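Local coordinates for DUF1904 domain-containing protein (Sebaldella termitidis, PDB 4M1A), which is of unknown function but assembles as a trimer and belongs to the MIF clan of small alpha/beta proteins, at residues Arg5-Glu10 against Val41-Phe46; Gly20-Leu25 against Phe36-Val41; Gly54-Glu59 against Lys83-Ile88; Leu61-Asp66 against Leu96-Tyr101. All coordinates share one frame; numbering follows the deposited sequence.

All four contacts are built on one mixed sheet. Interaction 1 joins the parallel neighbours 3-7 and 37-47. Interaction 2 lays helix 21-29 on strand 37-47; it shares Val41 with interaction 1 and is nested in the loop that interaction 1 closes. Interactions 3 and 4 come later in the chain and sit at the two ends of strand 56-62, their centres about 25 Å apart on opposite sides of the chain's centre, with their segments alternating in sequence. Interactions 1 and 3 lie closer, centres about 10 Å apart, and are linked where Lys87 meets Gly8. Every contact also touches a neighbouring subunit, so the sheet that unites them is part of the trimer interface.

Interaction 1: residues Arg5-Glu10 against Val41-Phe46; sequences RVRGAE and VETTFF
Strands 3-7 and 37-47 lie side by side and parallel in the central sheet, joined here by Val41 N donating to Val6 O at 2.9 Å, N-H...O 163°. Past this bond a water bridges the two segments: it accepts from Gly8 N (2.9 Å) and donates to Val41 O (2.7 Å) and Thr43 OG1 (3.2 Å). Arg7 reaches three residues of the other strand. Its CG stands between the backbone N and the carbonyl carbon (chi1 64°), and the bend further out brings NH1 to 3.6 Å from Thr43 CG2, while Val41 CG1 lies over one guanidinium face, near the rim. The Phe45 ring, turned 87° from the guanidinium plane, meets Arg7 CG at its edge. Its CE1 also comes within 3.7 Å of Gly8 CA, where a side chain would be tight. The charged end has partners elsewhere: Arg7 NH2 forms a salt bridge with Glu59, and NH1 with Glu39 of the second subunit, whose OE1 is also hydrogen-bonded to Thr43 OG1. Thr43 to Phe46 pair antiparallel with a strand of that subunit, consistent with the inter-subunit sheet extension of MIF-like trimers.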
# COMPACT_ATOMS: atom_id res chain seq x y z
N ARG A 5 -4.37 -7.27 4.30
CA ARG A 5 -3.10 -7.53 3.72
C ARG A 5 -2.06 -7.81 4.73
O ARG A 5 -1.95 -7.08 5.71
CB ARG A 5 -2.61 -6.30 2.92
CG ARG A 5 -3.59 -5.95 1.85
CD ARG A 5 -3.22 -4.62 1.25
NE ARG A 5 -4.19 -4.28 0.21
CZ ARG A 5 -4.27 -3.09 -0.40
NH1 ARG A 5 -3.41 -2.11 -0.11
NH2 ARG A 5 -5.18 -2.95 -1.33
N VAL A 6 -1.27 -8.85 4.47
CA VAL A 6 -0.26 -9.27 5.42
C VAL A 6 1.10 -9.23 4.76
O VAL A 6 1.31 -9.80 3.69
CB VAL A 6 -0.53 -10.73 5.96
CG1 VAL A 6 0.49 -11.06 7.01
CG2 VAL A 6 -1.92 -10.88 6.60
N ARG A 7 2.06 -8.63 5.45
CA ARG A 7 3.44 -8.63 5.05
C ARG A 7 4.30 -9.04 6.19
O ARG A 7 3.88 -9.01 7.36
CB ARG A 7 3.91 -7.25 4.60
CG ARG A 7 3.90 -6.16 5.63
CD ARG A 7 4.17 -4.79 4.99
NE ARG A 7 2.97 -4.37 4.30
CZ ARG A 7 2.98 -3.69 3.18
NH1 ARG A 7 4.16 -3.36 2.70
NH2 ARG A 7 1.84 -3.39 2.52
N GLY A 8 5.51 -9.45 5.88
CA GLY A 8 6.44 -9.90 6.93
C GLY A 8 6.30 -11.37 7.33
O GLY A 8 7.00 -11.83 8.22
N ALA A 9 5.36 -12.11 6.79
CA ALA A 9 5.15 -13.52 7.15
C ALA A 9 5.33 -14.35 5.93
O ALA A 9 5.07 -13.91 4.83
CB ALA A 9 3.69 -13.72 7.71
N GLU A 10 5.64 -15.62 6.13
CA GLU A 10 5.69 -16.59 5.02
C GLU A 10 4.35 -16.73 4.35
O GLU A 10 3.32 -16.77 5.02
CB GLU A 10 6.15 -17.96 5.58
CG GLU A 10 7.62 -18.03 5.92
CD GLU A 10 7.91 -18.19 7.41
OE1 GLU A 10 7.46 -17.32 8.21
OE2 GLU A 10 8.61 -19.17 7.78
N VAL A 41 1.46 -9.96 0.80
CA VAL A 41 2.13 -8.90 0.02
C VAL A 41 3.64 -9.22 -0.01
O VAL A 41 4.22 -9.43 1.04
CB VAL A 41 1.92 -7.49 0.63
CG1 VAL A 41 2.50 -6.49 -0.35
CG2 VAL A 41 0.42 -7.27 0.85
N GLU A 42 4.22 -9.26 -1.19
CA GLU A 42 5.61 -9.61 -1.37
C GLU A 42 6.47 -8.37 -1.11
O GLU A 42 6.51 -7.36 -1.88
CB GLU A 42 5.84 -10.12 -2.75
CG GLU A 42 7.29 -10.49 -3.01
CD GLU A 42 7.77 -11.56 -2.08
OE1 GLU A 42 7.12 -12.63 -2.12
OE2 GLU A 42 8.74 -11.31 -1.33
N THR A 43 7.13 -8.47 0.02
CA THR A 43 8.07 -7.42 0.47
C THR A 43 9.24 -8.05 1.20
O THR A 43 9.18 -9.21 1.63
CB THR A 43 7.47 -6.28 1.37
OG1 THR A 43 7.40 -6.66 2.75
CG2 THR A 43 6.12 -5.81 0.91
N THR A 44 10.30 -7.27 1.32
CA THR A 44 11.51 -7.67 2.10
C THR A 44 11.87 -6.57 3.08
O THR A 44 12.04 -5.45 2.65
CB THR A 44 12.69 -8.03 1.19
OG1 THR A 44 12.32 -9.07 0.24
CG2 THR A 44 13.87 -8.55 2.02
N PHE A 45 12.03 -6.94 4.37
CA PHE A 45 12.41 -6.01 5.43
C PHE A 45 13.93 -5.91 5.51
O PHE A 45 14.68 -6.96 5.38
CB PHE A 45 11.79 -6.41 6.78
CG PHE A 45 10.37 -6.04 6.92
CD1 PHE A 45 9.36 -6.89 6.41
CD2 PHE A 45 10.00 -4.89 7.51
CE1 PHE A 45 8.02 -6.55 6.51
CE2 PHE A 45 8.65 -4.51 7.62
CZ PHE A 45 7.66 -5.35 7.14
N PHE A 46 14.41 -4.69 5.76
CA PHE A 46 15.85 -4.46 5.98
C PHE A 46 15.99 -3.54 7.18
O PHE A 46 15.13 -2.70 7.45
CB PHE A 46 16.56 -3.83 4.83
CG PHE A 46 16.56 -4.66 3.58
CD1 PHE A 46 17.46 -5.71 3.42
CD2 PHE A 46 15.66 -4.39 2.57
CE1 PHE A 46 17.44 -6.52 2.28
CE2 PHE A 46 15.70 -5.14 1.41
CZ PHE A 46 16.56 -6.21 1.27
O HOH W 1 6.07 -9.56 3.07

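Interaction 2: residues Gly20-Leu25 against Phe36-Val41; sequences GLADEL and FTFEYV
Leu25 rests on Phe36 through a CH-pi contact: Leu25 CB sits over the ring face, 3.8 Å from the Phe36 centroid and 25° off the normal, displaced toward the rim at CE2 and CZ. From there the Leu25 chain runs on extended (chi2 180°), which carries CD1 to the edge of the second ring, in its plane and 3.8 Å from Phe38 CE1. That same ring carbon is met obliquely by Leu21, whose CD2 lies 3.6 Å from Phe38 CE1. Ala22 touches both phenylalanines, its CB 4.0 Å from Phe38 CE2 and 4.1 Å from Phe36 CB. Were Phe36 an alanine, Leu25 CB would probably lose the ring face it rests on, and a gap would open under this turn of the helix.

The helical bond from Leu25 N to Leu21 O, 2.8 Å, sets these two leucines one turn apart, so both face the strand. The helix segment crosses strand 37-41 at 130°, with axes 10.6 Å apart. Farther out, Leu76, Ile73 and Phe77 of helix 67-82 pack on Leu21 and Leu25, Ile4 of strand 3-7 on Phe38, and Pro2 and Cys31 on Phe36. Phe47 of the third subunit packs on Ala22 and Phe38, so helix 21-29 is wedged between its own sheet, helix 67-82 and a neighbouring chain.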
# COMPACT_ATOMS: atom_id res chain seq x y z
N GLY A 20 -10.99 -20.34 7.91
CA GLY A 20 -12.14 -19.98 8.78
C GLY A 20 -12.27 -18.49 9.09
O GLY A 20 -13.20 -18.06 9.81
N LEU A 21 -11.32 -17.68 8.57
CA LEU A 21 -11.13 -16.34 9.11
C LEU A 21 -12.26 -15.41 8.69
O LEU A 21 -12.72 -14.58 9.50
CB LEU A 21 -9.77 -15.72 8.67
CG LEU A 21 -9.38 -14.42 9.37
CD1 LEU A 21 -9.40 -14.51 10.91
CD2 LEU A 21 -7.99 -14.11 8.87
N ALA A 22 -12.73 -15.54 7.48
CA ALA A 22 -13.77 -14.64 7.00
C ALA A 22 -15.08 -14.88 7.76
O ALA A 22 -15.81 -13.95 7.94
CB ALA A 22 -14.02 -14.79 5.54
N ASP A 23 -15.38 -16.14 8.14
CA ASP A 23 -16.55 -16.41 9.05
C ASP A 23 -16.43 -15.63 10.31
O ASP A 23 -17.37 -14.96 10.75
CB ASP A 23 -16.58 -17.89 9.47
CG ASP A 23 -16.64 -18.84 8.30
OD1 ASP A 23 -17.36 -18.45 7.32
OD2 ASP A 23 -15.98 -19.97 8.42
N GLU A 24 -15.30 -15.74 11.00
CA GLU A 24 -15.15 -15.05 12.26
C GLU A 24 -15.20 -13.57 12.10
O GLU A 24 -15.81 -12.81 12.86
CB GLU A 24 -13.79 -15.39 12.90
CG GLU A 24 -13.46 -14.53 14.13
CD GLU A 24 -14.28 -14.85 15.41
OE1 GLU A 24 -15.40 -15.42 15.36
OE2 GLU A 24 -13.78 -14.44 16.45
N LEU A 25 -14.55 -13.11 11.02
CA LEU A 25 -14.53 -11.62 10.81
C LEU A 25 -15.90 -11.05 10.49
O LEU A 25 -16.25 -9.96 10.98
CB LEU A 25 -13.47 -11.24 9.75
CG LEU A 25 -12.04 -11.48 10.18
CD1 LEU A 25 -11.06 -11.07 9.04
CD2 LEU A 25 -11.70 -10.67 11.43
N PHE A 36 -14.85 -10.35 2.48
CA PHE A 36 -13.44 -10.25 2.90
C PHE A 36 -12.54 -10.76 1.84
O PHE A 36 -12.82 -11.84 1.25
CB PHE A 36 -13.21 -11.02 4.25
CG PHE A 36 -13.84 -10.36 5.41
CD1 PHE A 36 -15.22 -10.54 5.68
CD2 PHE A 36 -13.13 -9.48 6.18
CE1 PHE A 36 -15.81 -9.87 6.77
CE2 PHE A 36 -13.73 -8.81 7.22
CZ PHE A 36 -15.08 -9.02 7.53
N THR A 37 -11.40 -10.04 1.57
CA THR A 37 -10.30 -10.58 0.80
C THR A 37 -9.04 -10.56 1.70
O THR A 37 -8.95 -9.78 2.67
CB THR A 37 -10.02 -9.75 -0.50
OG1 THR A 37 -9.58 -8.45 -0.11
CG2 THR A 37 -11.22 -9.62 -1.39
N PHE A 38 -8.11 -11.45 1.40
CA PHE A 38 -6.87 -11.62 2.13
C PHE A 38 -5.74 -11.73 1.13
O PHE A 38 -5.84 -12.55 0.16
CB PHE A 38 -6.91 -12.86 2.99
CG PHE A 38 -8.11 -12.95 3.87
CD1 PHE A 38 -8.09 -12.38 5.15
CD2 PHE A 38 -9.26 -13.57 3.41
CE1 PHE A 38 -9.23 -12.45 5.96
CE2 PHE A 38 -10.37 -13.64 4.23
CZ PHE A 38 -10.35 -13.05 5.49
N GLU A 39 -4.67 -11.02 1.41
CA GLU A 39 -3.45 -11.11 0.58
C GLU A 39 -2.21 -11.27 1.38
O GLU A 39 -2.04 -10.64 2.43
CB GLU A 39 -3.27 -9.81 -0.17
CG GLU A 39 -4.31 -9.51 -1.12
CD GLU A 39 -4.19 -8.06 -1.59
OE1 GLU A 39 -3.23 -7.79 -2.38
OE2 GLU A 39 -5.07 -7.23 -1.20
N TYR A 40 -1.30 -12.05 0.86
CA TYR A 40 0.11 -11.97 1.16
C TYR A 40 0.70 -10.88 0.24
O TYR A 40 0.46 -10.93 -0.97
CB TYR A 40 0.77 -13.33 0.83
CG TYR A 40 2.26 -13.30 0.71
CD1 TYR A 40 3.06 -13.45 1.81
CD2 TYR A 40 2.90 -13.14 -0.53
CE1 TYR A 40 4.44 -13.43 1.70
CE2 TYR A 40 4.30 -13.11 -0.63
CZ TYR A 40 5.05 -13.33 0.45
OH TYR A 40 6.43 -13.33 0.39
N VAL A 41 1.46 -9.96 0.80
CA VAL A 41 2.13 -8.90 0.02
C VAL A 41 3.64 -9.22 -0.01
O VAL A 41 4.22 -9.43 1.04
CB VAL A 41 1.92 -7.49 0.63
CG1 VAL A 41 2.50 -6.49 -0.35
CG2 VAL A 41 0.42 -7.27 0.85

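Interaction 3: residues Gly54-Glu59 against Lys83-Ile88; sequences GLVFIE and KITDKI
Leu55 turns its CG into the position between the backbone N and the carbonyl carbon (chi1 71°), and this swings CD1 to 4.0 Å from Ile88 CG2, where the two side chains cross obliquely. The inner part of Lys87 is extended (chi2 -175°), which brings its CD to 4.0 Å from Val56 CG2, at about a right angle to the valine. A turn at chi4 then directs NZ alone, on to the carbonyl oxygens of Gly8 and Asp53.

Behind these side chains the backbones are joined directly. Val56 N donates to Ile88 O at 2.9 Å, N-H...O 163°, and Leu55 CB presses to 3.4 Å from the same Ile88 O. Beside it a water donates to Gly54 O (2.7 Å) and accepts from Ile88 N (2.9 Å), so Ile88 is held at both its N and its O. Within the loop, Lys87 N donates to Thr85 OG1 at 2.8 Å, an ST turn. This is where the loop after helix 67-82 enters strand 89-95, so the contact closes one end of the beta-alpha-beta crossover that places 89-95 parallel to 56-62.

The chemistry is divided along Lys87. Its CD lies against Val56 CG2 and the Leu55 backbone, and its ammonium group donates to the carbonyl oxygens of Gly8 and Asp53. Such bonds would probably limit how far the end of the chain can turn, and they tie three loops together at this end of the sheet.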
# COMPACT_ATOMS: atom_id res chain seq x y z
N GLY A 54 11.94 -8.27 10.27
CA GLY A 54 10.86 -7.31 10.26
C GLY A 54 9.84 -7.71 11.36
O GLY A 54 10.21 -8.22 12.45
N LEU A 55 8.55 -7.53 11.06
CA LEU A 55 7.53 -7.93 12.01
C LEU A 55 6.41 -8.52 11.16
O LEU A 55 6.53 -8.49 9.96
CB LEU A 55 7.13 -6.71 12.80
CG LEU A 55 6.35 -5.52 12.25
CD1 LEU A 55 6.68 -4.34 13.16
CD2 LEU A 55 6.70 -5.11 10.83
N VAL A 56 5.30 -8.94 11.74
CA VAL A 56 4.11 -9.29 10.94
C VAL A 56 3.27 -8.01 10.94
O VAL A 56 2.97 -7.46 12.01
CB VAL A 56 3.34 -10.45 11.50
CG1 VAL A 56 2.10 -10.63 10.65
CG2 VAL A 56 4.26 -11.67 11.47
N PHE A 57 3.08 -7.44 9.76
CA PHE A 57 2.36 -6.17 9.60
C PHE A 57 1.08 -6.39 8.76
O PHE A 57 1.15 -6.83 7.61
CB PHE A 57 3.28 -5.11 8.96
CG PHE A 57 2.70 -3.73 8.95
CD1 PHE A 57 1.78 -3.34 8.04
CD2 PHE A 57 3.20 -2.75 9.82
CE1 PHE A 57 1.23 -2.06 8.04
CE2 PHE A 57 2.69 -1.44 9.77
CZ PHE A 57 1.73 -1.12 8.89
N ILE A 58 -0.06 -6.08 9.37
CA ILE A 58 -1.34 -6.34 8.83
C ILE A 58 -2.09 -5.06 8.62
O ILE A 58 -2.22 -4.22 9.56
CB ILE A 58 -2.18 -7.31 9.71
CG1 ILE A 58 -1.40 -8.54 9.95
CG2 ILE A 58 -3.56 -7.63 9.03
CD1 ILE A 58 -1.97 -9.43 11.07
N GLU A 59 -2.55 -4.86 7.37
CA GLU A 59 -3.42 -3.71 7.05
C GLU A 59 -4.83 -4.21 6.86
O GLU A 59 -5.03 -5.27 6.25
CB GLU A 59 -2.93 -3.02 5.77
CG GLU A 59 -1.57 -2.43 5.89
CD GLU A 59 -0.79 -2.15 4.58
OE1 GLU A 59 -0.75 -3.05 3.66
OE2 GLU A 59 -0.13 -1.04 4.60
N LYS A 83 0.61 -17.56 18.04
CA LYS A 83 0.73 -19.02 18.08
C LYS A 83 1.89 -19.56 17.26
O LYS A 83 2.44 -20.60 17.64
CB LYS A 83 -0.50 -19.68 17.56
CG LYS A 83 -1.66 -19.55 18.48
CD LYS A 83 -2.83 -20.35 17.96
CE LYS A 83 -3.95 -20.44 19.00
NZ LYS A 83 -5.23 -20.81 18.29
N ILE A 84 2.24 -18.83 16.17
CA ILE A 84 3.29 -19.20 15.16
C ILE A 84 4.62 -18.43 15.33
O ILE A 84 5.69 -18.94 14.99
CB ILE A 84 2.82 -18.86 13.73
CG1 ILE A 84 1.41 -19.39 13.47
CG2 ILE A 84 3.81 -19.40 12.71
CD1 ILE A 84 0.70 -18.70 12.33
N THR A 85 4.60 -17.20 15.84
CA THR A 85 5.82 -16.38 15.81
C THR A 85 5.89 -15.61 17.06
O THR A 85 4.84 -15.33 17.69
CB THR A 85 5.84 -15.42 14.59
OG1 THR A 85 7.06 -14.63 14.61
CG2 THR A 85 4.66 -14.46 14.64
N ASP A 86 7.11 -15.23 17.44
CA ASP A 86 7.31 -14.26 18.51
C ASP A 86 7.61 -12.90 17.92
O ASP A 86 7.84 -11.96 18.64
CB ASP A 86 8.46 -14.68 19.47
CG ASP A 86 9.78 -14.98 18.73
OD1 ASP A 86 9.76 -15.25 17.50
OD2 ASP A 86 10.85 -14.97 19.40
N LYS A 87 7.61 -12.80 16.60
CA LYS A 87 7.68 -11.44 16.00
C LYS A 87 6.57 -10.53 16.50
O LYS A 87 5.47 -11.00 16.77
CB LYS A 87 7.51 -11.54 14.49
CG LYS A 87 8.59 -12.21 13.70
CD LYS A 87 8.19 -12.03 12.25
CE LYS A 87 8.73 -13.08 11.32
NZ LYS A 87 8.95 -12.42 10.01
N ILE A 88 6.82 -9.23 16.51
CA ILE A 88 5.83 -8.24 16.84
C ILE A 88 4.71 -8.36 15.75
O ILE A 88 4.99 -8.65 14.56
CB ILE A 88 6.48 -6.85 16.73
CG1 ILE A 88 7.55 -6.62 17.84
CG2 ILE A 88 5.46 -5.74 16.74
CD1 ILE A 88 8.37 -5.37 17.53
O HOH W 2 9.17 -8.56 14.94

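Interaction 4: residues Leu61-Asp66 against Leu96-Tyr101; sequences LWFDRD and LIENMY
Trp62 O accepts from Leu96 N at 2.8 Å. The bond is somewhat bent, N-H...O 153°. Next to it a water links the two segments, donating to Leu96 O (2.7 Å) and accepting from Asp64 N (2.8 Å). Leu96 lays its side chain over this junction: CD1 lies 3.7 Å from Trp62 C and over one face of the Phe63 ring.

These bonds come where strands 56-62 and 89-95, parallel neighbours connected by helix 67-82 in a beta-alpha-beta unit, give way to loops, and Phe63 fills the angle between the departing segments. The edge of its ring points at the face of Tyr101 in a T-shaped pair, centroids 5.3 Å apart and planes at 75°, with Phe63 CZ 3.8 Å from Tyr101 CD1. On the Glu98 side, where a short 3-10 turn begins, Phe63 CE1 meets Glu98 CG at 3.5 Å, the two side chains crossing at about a right angle. With a serine at Phe63, the Tyr101 face is likely to lose its edge partner and Leu96 CD1 the ring beneath it.

Tyr101 has its CG anti to the backbone N (chi1 -176°), which points the ring back across the loop toward Phe63, and its OH is hydrogen-bonded to His3 NE2. Val92 of the third subunit packs against both Leu96 and Tyr101, and Tyr101 pairs antiparallel with a strand of that chain.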
# COMPACT_ATOMS: atom_id res chain seq x y z
N LEU A 61 -8.23 -2.73 5.27
CA LEU A 61 -8.94 -1.67 4.52
C LEU A 61 -10.41 -1.94 4.59
O LEU A 61 -10.91 -2.97 4.10
CB LEU A 61 -8.47 -1.63 3.05
CG LEU A 61 -7.08 -1.15 2.74
CD1 LEU A 61 -6.01 -2.12 3.20
CD2 LEU A 61 -6.94 -0.90 1.22
N TRP A 62 -11.17 -1.01 5.21
CA TRP A 62 -12.59 -1.23 5.39
C TRP A 62 -13.36 0.07 5.56
O TRP A 62 -12.74 1.15 5.78
CB TRP A 62 -12.87 -2.13 6.59
CG TRP A 62 -12.53 -1.59 7.96
CD1 TRP A 62 -11.93 -0.41 8.30
CD2 TRP A 62 -12.90 -2.22 9.17
NE1 TRP A 62 -11.89 -0.30 9.69
CE2 TRP A 62 -12.46 -1.42 10.23
CE3 TRP A 62 -13.52 -3.47 9.45
CZ2 TRP A 62 -12.67 -1.78 11.59
CZ3 TRP A 62 -13.75 -3.79 10.77
CH2 TRP A 62 -13.29 -2.98 11.81
N PHE A 63 -14.67 -0.04 5.46
CA PHE A 63 -15.58 1.03 5.93
C PHE A 63 -15.53 0.96 7.48
O PHE A 63 -15.79 -0.07 8.07
CB PHE A 63 -16.99 0.93 5.32
CG PHE A 63 -16.98 1.03 3.81
CD1 PHE A 63 -16.54 2.17 3.21
CD2 PHE A 63 -17.39 -0.01 3.01
CE1 PHE A 63 -16.49 2.25 1.82
CE2 PHE A 63 -17.37 0.09 1.63
CZ PHE A 63 -16.89 1.21 1.03
N ASP A 64 -15.16 2.07 8.09
CA ASP A 64 -14.78 2.01 9.48
C ASP A 64 -15.95 1.61 10.34
O ASP A 64 -17.09 1.89 10.00
CB ASP A 64 -14.27 3.35 10.00
CG ASP A 64 -13.52 3.23 11.34
OD1 ASP A 64 -12.94 2.14 11.70
OD2 ASP A 64 -13.51 4.29 12.00
N ARG A 65 -15.63 0.92 11.40
CA ARG A 65 -16.59 0.48 12.39
C ARG A 65 -16.06 0.97 13.71
O ARG A 65 -14.98 1.54 13.78
CB ARG A 65 -16.69 -1.02 12.36
CG ARG A 65 -17.69 -1.52 11.35
CD ARG A 65 -17.10 -2.69 10.65
NE ARG A 65 -18.01 -3.27 9.68
CZ ARG A 65 -17.79 -3.39 8.37
NH1 ARG A 65 -16.72 -2.87 7.77
NH2 ARG A 65 -18.71 -3.99 7.64
N ASP A 66 -16.78 0.73 14.76
CA ASP A 66 -16.37 1.30 15.97
C ASP A 66 -15.21 0.55 16.48
O ASP A 66 -14.82 -0.51 15.88
CB ASP A 66 -17.51 1.40 16.99
CG ASP A 66 -18.29 0.09 17.20
OD1 ASP A 66 -17.73 -1.04 17.15
OD2 ASP A 66 -19.49 0.25 17.44
N LEU A 96 -12.00 3.50 4.51
CA LEU A 96 -12.29 3.77 3.12
C LEU A 96 -13.39 4.78 3.12
O LEU A 96 -14.21 4.79 3.97
CB LEU A 96 -12.83 2.53 2.43
CG LEU A 96 -11.85 1.38 2.30
CD1 LEU A 96 -12.66 0.16 1.93
CD2 LEU A 96 -10.76 1.67 1.32
N ILE A 97 -13.44 5.55 2.06
CA ILE A 97 -14.45 6.57 1.87
C ILE A 97 -15.39 6.07 0.79
O ILE A 97 -14.92 5.76 -0.32
CB ILE A 97 -13.75 7.92 1.55
CG1 ILE A 97 -13.07 8.44 2.84
CG2 ILE A 97 -14.75 8.98 1.09
CD1 ILE A 97 -11.99 9.47 2.54
N GLU A 98 -16.71 6.01 1.05
CA GLU A 98 -17.67 5.33 0.17
C GLU A 98 -17.68 5.92 -1.25
O GLU A 98 -17.75 5.16 -2.24
CB GLU A 98 -19.13 5.32 0.74
CG GLU A 98 -19.31 4.39 1.94
CD GLU A 98 -20.72 4.32 2.51
OE1 GLU A 98 -21.71 4.49 1.76
OE2 GLU A 98 -20.83 4.03 3.73
N ASN A 99 -17.57 7.24 -1.37
CA ASN A 99 -17.60 7.82 -2.68
C ASN A 99 -16.26 7.71 -3.40
O ASN A 99 -16.12 8.16 -4.52
CB ASN A 99 -18.18 9.26 -2.68
CG ASN A 99 -17.22 10.30 -2.20
OD1 ASN A 99 -16.11 10.05 -1.70
ND2 ASN A 99 -17.69 11.54 -2.29
N MSE A 100 -15.27 7.05 -2.78
CA MSE A 100 -14.01 6.85 -3.48
C MSE A 100 -13.73 5.40 -3.72
O MSE A 100 -12.60 5.05 -4.11
CB MSE A 100 -12.97 7.59 -2.69
CG MSE A 100 -13.06 9.10 -3.19
SE MSE A 100 -11.71 9.88 -2.17
CE MSE A 100 -12.54 11.71 -1.91
N TYR A 101 -14.72 4.55 -3.54
CA TYR A 101 -14.62 3.15 -3.64
C TYR A 101 -15.64 2.58 -4.62
O TYR A 101 -16.84 2.83 -4.49
CB TYR A 101 -14.82 2.49 -2.25
CG TYR A 101 -14.65 1.01 -2.18
CD1 TYR A 101 -15.71 0.13 -2.43
CD2 TYR A 101 -13.44 0.45 -1.85
CE1 TYR A 101 -15.55 -1.25 -2.39
CE2 TYR A 101 -13.29 -0.91 -1.73
CZ TYR A 101 -14.31 -1.77 -1.99
OH TYR A 101 -14.16 -3.14 -1.90
O HOH W 3 -14.96 4.38 6.56